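Local structure of glucocorticoid modulatory element-binding protein 1 (Homo sapiens, 1OQJ) at residues Y10-G15 with R62-G67. The protein binds glucocorticoid modulatory elements in promoter DNA through its SAND domain, raises sensitivity to low glucocorticoid levels, and assists parvovirus replication. Residues are numbered along the deposited sequence; the frame is centred on the assembly and turned at random.
Sequences YPITCG and RAIRLG
Thr13 and Arg65 form a single antiparallel hydrogen-bonded bridge: Thr13 N donates to Arg65 O at 2.9 Å, and Arg65 N returns a nearly straight bond (172°) to Thr13 O at 2.8 Å. Ile64 CA lies 3.4 Å from Thr13 O in a CA-H...O contact. Beyond the bridge, one water links Gly67 N to Pro11 O and a second links Gly15 N to Ala63 O; positive phi at both glycines suits the residue.

Branched, apolar Ile12 and Ile64 suit their buried places, packing on each other and on strand 17-22 (Ile12) or helix 45-51 (Ile64). With chi1 -62°, Ile64 holds CG1 beside its backbone N and CG2 anti to it, 3.9 Å from Ile12 CD1. CG of Leu66 (chi1 -164°) carries CD1 toward the Tyr10 end of strand 9-14, 3.7 Å from Tyr10 CB. On the partly exposed side, Thr13 OG1 rests against Arg65 CB, whose long chain leads away so that NH1 bonds to Gly68 O. Small Cys14 fits its buried site among Ala63, Phe48 and Ala52, and also touches Lys54, a DNA-binding residue. The bridge thus ties edge strand 9-14 of the four-stranded sheet to the segment following helix 60-63 in the alpha-beta SAND fold.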
loop_
_atom_site.group_PDB
_atom_site.type_symbol
_atom_site.label_atom_id
_atom_site.label_comp_id
_atom_site.label_asym_id
_atom_site.label_seq_id
_atom_site.Cartn_x
_atom_site.Cartn_y
_atom_site.Cartn_z
ATOM N N TYR A 10 -5.922 -4.323 5.860
ATOM C CA TYR A 10 -6.883 -3.263 5.576
ATOM C C TYR A 10 -7.391 -3.379 4.150
ATOM O O TYR A 10 -6.632 -3.711 3.236
ATOM C CB TYR A 10 -6.257 -1.875 5.729
ATOM C CG TYR A 10 -5.880 -1.506 7.136
ATOM C CD1 TYR A 10 -4.600 -1.748 7.618
ATOM C CD2 TYR A 10 -6.809 -0.919 7.990
ATOM C CE1 TYR A 10 -4.248 -1.414 8.923
ATOM C CE2 TYR A 10 -6.474 -0.583 9.294
ATOM C CZ TYR A 10 -5.192 -0.833 9.754
ATOM O OH TYR A 10 -4.854 -0.510 11.049
ATOM N N PRO A 11 -8.688 -3.127 3.945
ATOM C CA PRO A 11 -9.257 -3.197 2.599
ATOM C C PRO A 11 -8.846 -1.910 1.884
ATOM O O PRO A 11 -8.989 -0.814 2.440
ATOM C CB PRO A 11 -10.761 -3.268 2.865
ATOM C CG PRO A 11 -10.913 -2.438 4.110
ATOM C CD PRO A 11 -9.736 -2.893 4.955
ATOM N N ILE A 12 -8.316 -2.041 0.671
ATOM C CA ILE A 12 -7.891 -0.872 -0.094
ATOM C C ILE A 12 -8.480 -0.905 -1.496
ATOM O O ILE A 12 -9.026 -1.921 -1.931
ATOM C CB ILE A 12 -6.348 -0.791 -0.217
ATOM C CG1 ILE A 12 -5.802 -2.036 -0.925
ATOM C CG2 ILE A 12 -5.725 -0.627 1.173
ATOM C CD1 ILE A 12 -4.308 -1.976 -1.228
ATOM N N THR A 13 -8.378 0.220 -2.193
ATOM C CA THR A 13 -8.877 0.319 -3.556
ATOM C C THR A 13 -7.942 1.176 -4.392
ATOM O O THR A 13 -7.072 1.877 -3.871
ATOM C CB THR A 13 -10.270 0.981 -3.626
ATOM O OG1 THR A 13 -10.172 2.349 -3.200
ATOM C CG2 THR A 13 -11.262 0.244 -2.741
ATOM N N CYS A 14 -8.116 1.082 -5.701
ATOM C CA CYS A 14 -7.365 1.885 -6.651
ATOM C C CYS A 14 -8.273 1.885 -7.860
ATOM O O CYS A 14 -8.539 0.835 -8.440
ATOM C CB CYS A 14 -6.015 1.267 -7.004
ATOM S SG CYS A 14 -5.072 2.349 -8.112
ATOM N N GLY A 15 -8.765 3.061 -8.228
ATOM C CA GLY A 15 -9.681 3.127 -9.346
ATOM C C GLY A 15 -10.905 2.338 -8.924
ATOM O O GLY A 15 -11.465 2.587 -7.855
ATOM N N ARG A 62 -0.777 7.980 -3.558
ATOM C CA ARG A 62 -1.968 8.788 -3.762
ATOM C C ARG A 62 -2.988 8.049 -4.630
ATOM O O ARG A 62 -4.180 8.351 -4.588
ATOM C CB ARG A 62 -1.603 10.143 -4.383
ATOM C CG ARG A 62 -0.928 11.107 -3.404
ATOM C CD ARG A 62 -0.875 12.523 -3.968
ATOM N NE ARG A 62 -0.482 13.513 -2.967
ATOM C CZ ARG A 62 0.746 13.643 -2.474
ATOM N NH1 ARG A 62 1.720 12.846 -2.890
ATOM N NH2 ARG A 62 1.001 14.571 -1.561
ATOM N N ALA A 63 -2.518 7.068 -5.400
ATOM C CA ALA A 63 -3.387 6.277 -6.269
ATOM C C ALA A 63 -4.190 5.262 -5.457
ATOM O O ALA A 63 -5.351 4.987 -5.758
ATOM C CB ALA A 63 -2.555 5.554 -7.322
ATOM N N ILE A 64 -3.559 4.695 -4.432
ATOM C CA ILE A 64 -4.229 3.725 -3.574
ATOM C C ILE A 64 -4.995 4.455 -2.480
ATOM O O ILE A 64 -4.485 5.400 -1.879
ATOM C CB ILE A 64 -3.219 2.772 -2.907
ATOM C CG1 ILE A 64 -2.478 1.970 -3.978
ATOM C CG2 ILE A 64 -3.938 1.833 -1.940
ATOM C CD1 ILE A 64 -1.452 0.998 -3.416
ATOM N N ARG A 65 -6.219 4.008 -2.220
ATOM C CA ARG A 65 -7.052 4.617 -1.192
ATOM C C ARG A 65 -7.485 3.578 -0.162
ATOM O O ARG A 65 -7.579 2.387 -0.456
ATOM C CB ARG A 65 -8.287 5.267 -1.823
ATOM C CG ARG A 65 -7.980 6.521 -2.636
ATOM C CD ARG A 65 -9.226 7.057 -3.333
ATOM N NE ARG A 65 -8.924 8.196 -4.201
ATOM C CZ ARG A 65 -8.768 9.447 -3.778
ATOM N NH1 ARG A 65 -8.890 9.740 -2.490
ATOM N NH2 ARG A 65 -8.486 10.411 -4.644
ATOM N N LEU A 66 -7.726 4.043 1.056
ATOM C CA LEU A 66 -8.168 3.187 2.141
ATOM C C LEU A 66 -9.374 3.940 2.694
ATOM O O LEU A 66 -9.238 5.039 3.225
ATOM C CB LEU A 66 -7.047 3.057 3.175
ATOM C CG LEU A 66 -7.137 1.925 4.198
ATOM C CD1 LEU A 66 -5.758 1.663 4.777
ATOM C CD2 LEU A 66 -8.128 2.287 5.290
ATOM N N GLY A 67 -10.558 3.365 2.529
ATOM C CA GLY A 67 -11.755 4.045 2.984
ATOM C C GLY A 67 -11.947 5.349 2.224
ATOM O O GLY A 67 -12.507 6.310 2.753
HETATM O O HOH W 1 -11.000 0.672 1.217
HETATM O O HOH W 2 -7.930 5.355 -6.667
#